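Long-range contacts in aldose 1-epimerase (Caenorhabditis elegans, PDB 1LUR), which probably catalyses the interconversion of the alpha and beta anomers of aldose sugars: residues Thr38-Lys42 and Glu261-Ile265; Ala74-Lys78 and Thr201-Thr205; Leu278-Leu284 and Lys295-Leu300. One frame throughout, in Å; residues are numbered along the deposited sequence.

The three contacts lie at different depths of one beta-rich domain. Contact 1 is peripheral, its centre about 22 Å from the centre of the chain, and ties the end of strand 33-40 to the loop before strand 265-271 through backbone bonding and one isoleucine. Contact 3 is the most buried and extends neighbouring strands 275-279 and 300-305 of the seven-stranded sheet by tight loop-to-loop backbone packing. Contact 2 touches the margin of that sheet, since 201-205 links its strands 194-198 and 207-210; an arginine packs there without a direct hydrogen bond, and a water bridges K78 to P204. Contacts 1 and 2 lie on opposite sides of the chain's centre, whereas the nearest atoms of contacts 2 and 3 are about 4 Å apart.

Contact 1 of 3, residues Thr38-Lys42 and Glu261-Ile265; sequences TFPDK and EKSGI
The backbone N of K42 donates to S263 O over 2.9 Å, with a nearly straight N-H...O angle of 167°, and this bond fixes the end of strand 33-40, in the N-terminal four-stranded sheet, against the loop that leads into strand 265-271 of the nine-stranded sheet. The same carbonyl oxygen lies 3.2 Å from D41 CB, so D41 and K42 both close around it. K42 runs its extended chain alongside the loop: with CG placed between the backbone N and the carbonyl carbon (chi1 66°), the methylenes pass beside the peptides and NZ makes a weak hydrogen bond to E261 O. A long lysine suits this exposed position, where its ammonium can meet a backbone oxygen near solvent. G264 has a positive phi of 72°, and K42 CB sits close to where a beta carbon would project, so glycine fits here. The buried side belongs to I265, whose CG1 packs 3.7 Å from D41 CA while CD1 reaches F39 O; CG2 lies 4.4 Å from F39 CD2, at an oblique angle to the ring. Putting an alanine at I265 would probably open a gap beside D41 and leave the F39 ring without this aliphatic neighbour. D41 OD1 accepts from K45 N, ahead in the chain, and S263 OG bonds L177 O. Main-chain polarity thus sets the alignment, and the isoleucine supplies the apolar filling beneath it.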
loop_
_atom_site.group_PDB
_atom_site.type_symbol
_atom_site.label_atom_id
_atom_site.label_comp_id
_atom_site.label_asym_id
_atom_site.label_seq_id
_atom_site.Cartn_x
_atom_site.Cartn_y
_atom_site.Cartn_z
ATOM N N THR A 38 -1.855 -15.117 6.925
ATOM C CA THR A 38 -1.205 -16.418 6.995
ATOM C C THR A 38 -1.527 -17.305 5.798
ATOM O O THR A 38 -2.654 -17.319 5.306
ATOM C CB THR A 38 -1.616 -17.152 8.284
ATOM O OG1 THR A 38 -3.038 -17.322 8.303
ATOM C CG2 THR A 38 -1.205 -16.345 9.501
ATOM N N PHE A 39 -0.524 -18.052 5.343
ATOM C CA PHE A 39 -0.674 -18.951 4.203
ATOM C C PHE A 39 0.383 -20.049 4.310
ATOM O O PHE A 39 1.559 -19.766 4.526
ATOM C CB PHE A 39 -0.477 -18.171 2.904
ATOM C CG PHE A 39 -0.912 -18.911 1.672
ATOM C CD1 PHE A 39 -2.257 -19.185 1.451
ATOM C CD2 PHE A 39 0.019 -19.301 0.714
ATOM C CE1 PHE A 39 -2.674 -19.833 0.289
ATOM C CE2 PHE A 39 -0.386 -19.950 -0.454
ATOM C CZ PHE A 39 -1.734 -20.215 -0.666
ATOM N N PRO A 40 -0.020 -21.318 4.152
ATOM C CA PRO A 40 0.947 -22.417 4.249
ATOM C C PRO A 40 2.030 -22.390 3.172
ATOM O O PRO A 40 1.755 -22.104 2.008
ATOM C CB PRO A 40 0.062 -23.656 4.157
ATOM C CG PRO A 40 -1.052 -23.200 3.258
ATOM C CD PRO A 40 -1.359 -21.819 3.794
ATOM N N ASP A 41 3.265 -22.687 3.569
ATOM C CA ASP A 41 4.382 -22.699 2.628
ATOM C C ASP A 41 4.429 -24.034 1.889
ATOM O O ASP A 41 3.516 -24.850 2.007
ATOM C CB ASP A 41 5.712 -22.474 3.359
ATOM C CG ASP A 41 5.945 -23.480 4.471
ATOM O OD1 ASP A 41 5.550 -24.650 4.305
ATOM O OD2 ASP A 41 6.532 -23.103 5.508
ATOM N N LYS A 42 5.501 -24.251 1.133
ATOM C CA LYS A 42 5.669 -25.487 0.373
ATOM C C LYS A 42 5.705 -26.700 1.296
ATOM O O LYS A 42 5.367 -27.811 0.887
ATOM C CB LYS A 42 6.962 -25.436 -0.444
ATOM C CG LYS A 42 8.229 -25.403 0.399
ATOM C CD LYS A 42 9.468 -25.292 -0.474
ATOM C CE LYS A 42 10.737 -25.299 0.362
ATOM N NZ LYS A 42 11.949 -25.108 -0.483
ATOM N N GLU A 261 11.973 -18.742 -3.142
ATOM C CA GLU A 261 12.271 -20.139 -3.449
ATOM C C GLU A 261 12.379 -20.899 -2.136
ATOM O O GLU A 261 12.128 -22.104 -2.078
ATOM C CB GLU A 261 13.580 -20.260 -4.237
ATOM C CG GLU A 261 13.524 -19.626 -5.620
ATOM C CD GLU A 261 14.849 -19.697 -6.358
ATOM O OE1 GLU A 261 15.895 -19.418 -5.733
ATOM O OE2 GLU A 261 14.843 -20.011 -7.569
ATOM N N LYS A 262 12.740 -20.179 -1.079
ATOM C CA LYS A 262 12.881 -20.782 0.237
ATOM C C LYS A 262 11.562 -21.375 0.722
ATOM O O LYS A 262 11.429 -22.592 0.813
ATOM C CB LYS A 262 13.392 -19.745 1.240
ATOM C CG LYS A 262 13.570 -20.279 2.655
ATOM C CD LYS A 262 14.127 -19.203 3.581
ATOM C CE LYS A 262 14.247 -19.706 5.015
ATOM N NZ LYS A 262 14.793 -18.661 5.932
ATOM N N SER A 263 10.585 -20.522 1.022
ATOM C CA SER A 263 9.284 -20.990 1.498
ATOM C C SER A 263 8.396 -21.488 0.365
ATOM O O SER A 263 7.364 -22.107 0.608
ATOM C CB SER A 263 8.557 -19.870 2.245
ATOM O OG SER A 263 8.281 -18.781 1.380
ATOM N N GLY A 264 8.798 -21.206 -0.869
ATOM C CA GLY A 264 8.019 -21.640 -2.012
ATOM C C GLY A 264 6.721 -20.869 -2.175
ATOM O O GLY A 264 5.892 -21.210 -3.023
ATOM N N ILE A 265 6.536 -19.831 -1.364
ATOM C CA ILE A 265 5.323 -19.022 -1.441
ATOM C C ILE A 265 5.466 -17.929 -2.493
ATOM O O ILE A 265 6.497 -17.258 -2.584
ATOM C CB ILE A 265 4.989 -18.361 -0.082
ATOM C CG1 ILE A 265 4.616 -19.436 0.943
ATOM C CG2 ILE A 265 3.840 -17.367 -0.249
ATOM C CD1 ILE A 265 4.336 -18.890 2.321
#

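Contact 2 of 3, residues Ala74-Lys78 and Thr201-Thr205; sequences ANRIK and TFCPT
R76 reaches across to the loop T201-C203 with the outer part of its side chain, from CD to the guanidinium, yet no direct hydrogen bond joins the two segments. The guanidinium carries F202 O over one face, with NH1 3.3 Å from that oxygen at an angle too poor for a bond, and T201 O lies 3.4 Å from R76 NE, again without one; the attraction is probably electrostatic, with van der Waals contact. F202 CB also stands about 4.0 Å above the guanidinium plane, toward its rim. The two side chains run side by side in the same direction, with the ring and the guanidinium inclined by 42°. Nearer the backbone, R76 CD packs 4.0 Å from C203 CA. The SG of this cysteine, anti to the backbone N (chi1 179°), lies 3.7 Å from K78 CB, two residues beyond the arginine. K78 bends at its last torsion, and K78 NZ donates to a water oxygen 3.2 Å away that is also hydrogen-bonded to P204 O, so a solvent molecule completes the bridge at the partly exposed end.

The arginine is held in place by its neighbour. N75 OD1 accepts from R76 NH1 at 3.1 Å, in the guanidinium plane, and from R76 N at 2.7 Å; the in-plane bond from NH1 restrains the turn of the guanidinium, while the bond from R76 N holds the amide against the backbone. On the other segment, D199 OD1 accepts from T201 OG1 and C203 N, and so ties the loop together. The N75-R76 pair, with H101 ND1 hydrogen-bonded to N75 N, is consistent with the sugar-binding cleft of the galactose mutarotase beta-sandwich.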
loop_
_atom_site.group_PDB
_atom_site.type_symbol
_atom_site.label_atom_id
_atom_site.label_comp_id
_atom_site.label_asym_id
_atom_site.label_seq_id
_atom_site.Cartn_x
_atom_site.Cartn_y
_atom_site.Cartn_z
ATOM N N ALA A 74 -1.944 9.266 -0.796
ATOM C CA ALA A 74 -0.798 8.433 -0.499
ATOM C C ALA A 74 0.501 9.091 -0.921
ATOM O O ALA A 74 0.573 9.800 -1.932
ATOM C CB ALA A 74 -0.940 7.078 -1.181
ATOM N N ASN A 75 1.531 8.835 -0.131
ATOM C CA ASN A 75 2.858 9.370 -0.369
ATOM C C ASN A 75 2.942 10.872 -0.144
ATOM O O ASN A 75 2.197 11.435 0.657
ATOM C CB ASN A 75 3.360 8.998 -1.771
ATOM C CG ASN A 75 4.873 8.847 -1.823
ATOM O OD1 ASN A 75 5.602 9.817 -2.030
ATOM N ND2 ASN A 75 5.354 7.621 -1.615
ATOM N N ARG A 76 3.816 11.527 -0.893
ATOM C CA ARG A 76 4.011 12.955 -0.743
ATOM C C ARG A 76 3.363 14.019 -1.598
ATOM O O ARG A 76 3.112 13.834 -2.784
ATOM C CB ARG A 76 5.517 13.219 -0.779
ATOM C CG ARG A 76 6.321 12.297 0.129
ATOM C CD ARG A 76 7.819 12.453 -0.096
ATOM N NE ARG A 76 8.584 11.644 0.845
ATOM C CZ ARG A 76 8.624 10.314 0.834
ATOM N NH1 ARG A 76 7.943 9.633 -0.077
ATOM N NH2 ARG A 76 9.339 9.663 1.739
ATOM N N ILE A 77 3.120 15.156 -0.945
ATOM C CA ILE A 77 2.540 16.339 -1.563
ATOM C C ILE A 77 3.807 17.201 -1.483
ATOM O O ILE A 77 4.226 17.589 -0.388
ATOM C CB ILE A 77 1.457 17.017 -0.701
ATOM C CG1 ILE A 77 0.209 16.134 -0.598
ATOM C CG2 ILE A 77 1.118 18.373 -1.310
ATOM C CD1 ILE A 77 -0.479 15.861 -1.912
ATOM N N LYS A 78 4.421 17.477 -2.630
ATOM C CA LYS A 78 5.644 18.274 -2.677
ATOM C C LYS A 78 5.573 19.599 -1.936
ATOM O O LYS A 78 4.736 20.450 -2.231
ATOM C CB LYS A 78 6.057 18.514 -4.126
ATOM C CG LYS A 78 7.405 19.207 -4.287
ATOM C CD LYS A 78 7.853 19.187 -5.749
ATOM C CE LYS A 78 8.975 20.194 -6.008
ATOM N NZ LYS A 78 10.147 19.980 -5.111
ATOM N N THR A 201 15.012 13.577 -1.053
ATOM C CA THR A 201 13.995 13.386 -0.024
ATOM C C THR A 201 12.945 12.395 -0.496
ATOM O O THR A 201 11.893 12.241 0.127
ATOM C CB THR A 201 13.282 14.706 0.299
ATOM O OG1 THR A 201 12.528 15.125 -0.843
ATOM C CG2 THR A 201 14.288 15.778 0.640
ATOM N N PHE A 202 13.240 11.734 -1.608
ATOM C CA PHE A 202 12.342 10.756 -2.190
ATOM C C PHE A 202 11.009 11.359 -2.602
ATOM O O PHE A 202 9.966 10.713 -2.508
ATOM C CB PHE A 202 12.136 9.575 -1.234
ATOM C CG PHE A 202 13.371 8.736 -1.050
ATOM C CD1 PHE A 202 14.269 9.007 -0.019
ATOM C CD2 PHE A 202 13.675 7.723 -1.954
ATOM C CE1 PHE A 202 15.455 8.283 0.106
ATOM C CE2 PHE A 202 14.863 6.990 -1.840
ATOM C CZ PHE A 202 15.754 7.271 -0.809
ATOM N N CYS A 203 11.044 12.613 -3.041
ATOM C CA CYS A 203 9.826 13.278 -3.480
ATOM C C CYS A 203 9.937 13.355 -4.993
ATOM O O CYS A 203 10.988 13.732 -5.526
ATOM C CB CYS A 203 9.701 14.693 -2.918
ATOM S SG CYS A 203 8.194 15.515 -3.513
ATOM N N PRO A 204 8.864 12.984 -5.707
ATOM C CA PRO A 204 8.878 13.023 -7.170
ATOM C C PRO A 204 9.330 14.366 -7.726
ATOM O O PRO A 204 9.034 15.418 -7.162
ATOM C CB PRO A 204 7.433 12.708 -7.536
ATOM C CG PRO A 204 7.016 11.770 -6.434
ATOM C CD PRO A 204 7.586 12.447 -5.207
ATOM N N THR A 205 10.044 14.323 -8.843
ATOM C CA THR A 205 10.532 15.538 -9.480
ATOM C C THR A 205 9.612 15.903 -10.642
ATOM O O THR A 205 9.676 17.009 -11.174
ATOM C CB THR A 205 11.946 15.331 -10.034
ATOM O OG1 THR A 205 11.928 14.250 -10.974
ATOM C CG2 THR A 205 12.910 15.003 -8.914
HETATM O O HOH W 1 11.078 17.157 -6.217
#

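Contact 3 of 3, residues Leu278-Leu284 and Lys295-Leu300; sequences LYASKFL and KANKAL. With SO4 (sulfate ion), chain C.
A280 and S281 face N297 and A299 where the neighbouring antiparallel strands 275-279 and 300-305 of the galactose mutarotase beta-sandwich run out into loops. Two turns meet here, a type I turn from S281 to L284 and a type II turn from K295 to K298. Of the polar contacts, N297 N donates to S281 O at 3.0 Å, coming from well above the carbonyl plane, and N297 CA presents its hydrogen to A280 O in an almost straight CA-H...O contact of 3.0 Å. S281 and N297 both adopt left-handed helical backbone angles, which asparagine accepts readily. S281 OG and A296 N are buried here without any partner in the model.

Three carbons make van der Waals contact with carbonyl oxygens: S281 CB, on a small serine that lets the backbones close in, sits 3.2 Å from A299 O, L300 CD1 3.9 Å from Y279 O, and A296 CB packs against K282 O. The aliphatic pairs are L278 CB with L300 CD1, 4.4 Å apart, and L284 CD2 with K298 CB. K298 NZ forms a salt bridge with E292 and a hydrogen bond to S180 O. Within 278-284, Y279 OH accepts from F283 N, and the Y279 ring lies with one face beneath S281 N, which stands 3.5 Å above its centre. K282, its last torsion bent (chi4 -61°), brings NZ to 2.8 Å from O1 of a sulfate, probably from the crystallisation liquor, whose O2 lies at the edge of the F283 ring.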
loop_
_atom_site.group_PDB
_atom_site.type_symbol
_atom_site.label_atom_id
_atom_site.label_comp_id
_atom_site.label_asym_id
_atom_site.label_seq_id
_atom_site.Cartn_x
_atom_site.Cartn_y
_atom_site.Cartn_z
ATOM N N LEU A 278 7.067 0.591 -4.639
ATOM C CA LEU A 278 7.842 -0.433 -3.963
ATOM C C LEU A 278 8.818 0.216 -2.992
ATOM O O LEU A 278 9.608 1.074 -3.383
ATOM C CB LEU A 278 8.628 -1.261 -4.984
ATOM C CG LEU A 278 7.835 -1.875 -6.141
ATOM C CD1 LEU A 278 8.786 -2.506 -7.150
ATOM C CD2 LEU A 278 6.859 -2.908 -5.592
ATOM N N TYR A 279 8.751 -0.189 -1.731
ATOM C CA TYR A 279 9.633 0.347 -0.701
ATOM C C TYR A 279 10.355 -0.819 -0.029
ATOM O O TYR A 279 9.741 -1.630 0.668
ATOM C CB TYR A 279 8.832 1.149 0.328
ATOM C CG TYR A 279 9.633 1.574 1.536
ATOM C CD1 TYR A 279 10.847 2.243 1.396
ATOM C CD2 TYR A 279 9.172 1.310 2.824
ATOM C CE1 TYR A 279 11.583 2.640 2.516
ATOM C CE2 TYR A 279 9.899 1.699 3.944
ATOM C CZ TYR A 279 11.101 2.363 3.783
ATOM O OH TYR A 279 11.819 2.742 4.893
ATOM N N ALA A 280 11.667 -0.888 -0.243
ATOM C CA ALA A 280 12.498 -1.947 0.320
ATOM C C ALA A 280 12.694 -1.932 1.833
ATOM O O ALA A 280 13.581 -2.615 2.349
ATOM C CB ALA A 280 13.856 -1.960 -0.381
ATOM N N SER A 281 11.890 -1.149 2.545
ATOM C CA SER A 281 11.994 -1.082 3.999
ATOM C C SER A 281 13.380 -0.698 4.541
ATOM O O SER A 281 13.802 -1.176 5.594
ATOM C CB SER A 281 11.558 -2.438 4.573
ATOM O OG SER A 281 11.685 -2.491 5.981
ATOM N N LYS A 282 14.069 0.190 3.835
ATOM C CA LYS A 282 15.403 0.637 4.238
ATOM C C LYS A 282 15.502 1.327 5.600
ATOM O O LYS A 282 16.474 1.127 6.326
ATOM C CB LYS A 282 15.978 1.570 3.167
ATOM C CG LYS A 282 17.346 2.150 3.497
ATOM C CD LYS A 282 17.799 3.114 2.407
ATOM C CE LYS A 282 19.178 3.688 2.701
ATOM N NZ LYS A 282 19.208 4.456 3.976
ATOM N N PHE A 283 14.500 2.128 5.949
ATOM C CA PHE A 283 14.504 2.843 7.225
ATOM C C PHE A 283 13.668 2.216 8.341
ATOM O O PHE A 283 13.287 2.899 9.291
ATOM C CB PHE A 283 14.047 4.286 6.992
ATOM C CG PHE A 283 14.900 5.038 6.009
ATOM C CD1 PHE A 283 16.138 5.547 6.388
ATOM C CD2 PHE A 283 14.481 5.210 4.693
ATOM C CE1 PHE A 283 16.948 6.215 5.467
ATOM C CE2 PHE A 283 15.284 5.875 3.764
ATOM C CZ PHE A 283 16.521 6.377 4.153
ATOM N N LEU A 284 13.391 0.922 8.238
ATOM C CA LEU A 284 12.599 0.249 9.260
ATOM C C LEU A 284 13.464 -0.162 10.450
ATOM O O LEU A 284 14.642 -0.474 10.294
ATOM C CB LEU A 284 11.914 -0.986 8.667
ATOM C CG LEU A 284 11.008 -1.790 9.604
ATOM C CD1 LEU A 284 9.872 -0.915 10.117
ATOM C CD2 LEU A 284 10.459 -2.994 8.853
ATOM N N LYS A 295 14.629 -4.968 10.852
ATOM C CA LYS A 295 15.769 -4.127 10.510
ATOM C C LYS A 295 15.737 -3.757 9.030
ATOM O O LYS A 295 14.805 -4.119 8.312
ATOM C CB LYS A 295 17.066 -4.867 10.852
ATOM C CG LYS A 295 18.182 -3.992 11.416
ATOM C CD LYS A 295 19.248 -4.857 12.097
ATOM C CE LYS A 295 20.339 -4.027 12.770
ATOM N NZ LYS A 295 21.247 -3.360 11.794
ATOM N N ALA A 296 16.758 -3.038 8.576
ATOM C CA ALA A 296 16.843 -2.615 7.182
ATOM C C ALA A 296 16.533 -3.727 6.179
ATOM O O ALA A 296 16.946 -4.875 6.353
ATOM C CB ALA A 296 18.223 -2.032 6.900
ATOM N N ASN A 297 15.801 -3.363 5.130
ATOM C CA ASN A 297 15.410 -4.286 4.070
ATOM C C ASN A 297 14.709 -5.558 4.555
ATOM O O ASN A 297 14.770 -6.595 3.892
ATOM C CB ASN A 297 16.632 -4.662 3.220
ATOM C CG ASN A 297 17.306 -3.448 2.592
ATOM O OD1 ASN A 297 16.648 -2.595 1.996
ATOM N ND2 ASN A 297 18.625 -3.374 2.714
ATOM N N LYS A 298 14.037 -5.475 5.700
ATOM C CA LYS A 298 13.326 -6.623 6.256
ATOM C C LYS A 298 12.208 -7.115 5.339
ATOM O O LYS A 298 12.087 -8.312 5.072
ATOM C CB LYS A 298 12.734 -6.268 7.623
ATOM C CG LYS A 298 11.686 -7.254 8.136
ATOM C CD LYS A 298 12.241 -8.666 8.280
ATOM C CE LYS A 298 11.185 -9.626 8.822
ATOM N NZ LYS A 298 11.715 -11.016 8.976
ATOM N N ALA A 299 11.379 -6.193 4.862
ATOM C CA ALA A 299 10.284 -6.572 3.981
ATOM C C ALA A 299 10.179 -5.681 2.757
ATOM O O ALA A 299 11.003 -4.792 2.531
ATOM C CB ALA A 299 8.965 -6.554 4.751
ATOM N N LEU A 300 9.155 -5.943 1.956
ATOM C CA LEU A 300 8.919 -5.176 0.749
ATOM C C LEU A 300 7.516 -4.595 0.804
ATOM O O LEU A 300 6.530 -5.332 0.742
ATOM C CB LEU A 300 9.048 -6.062 -0.489
ATOM C CG LEU A 300 8.768 -5.364 -1.824
ATOM C CD1 LEU A 300 9.863 -4.347 -2.103
ATOM C CD2 LEU A 300 8.703 -6.386 -2.947
HETATM S S SO4 C . 20.934 7.767 4.360
HETATM O O1 SO4 C . 21.301 6.342 4.234
HETATM O O2 SO4 C . 20.317 8.004 5.681
HETATM O O3 SO4 C . 22.145 8.601 4.222
HETATM O O4 SO4 C . 19.969 8.122 3.300
#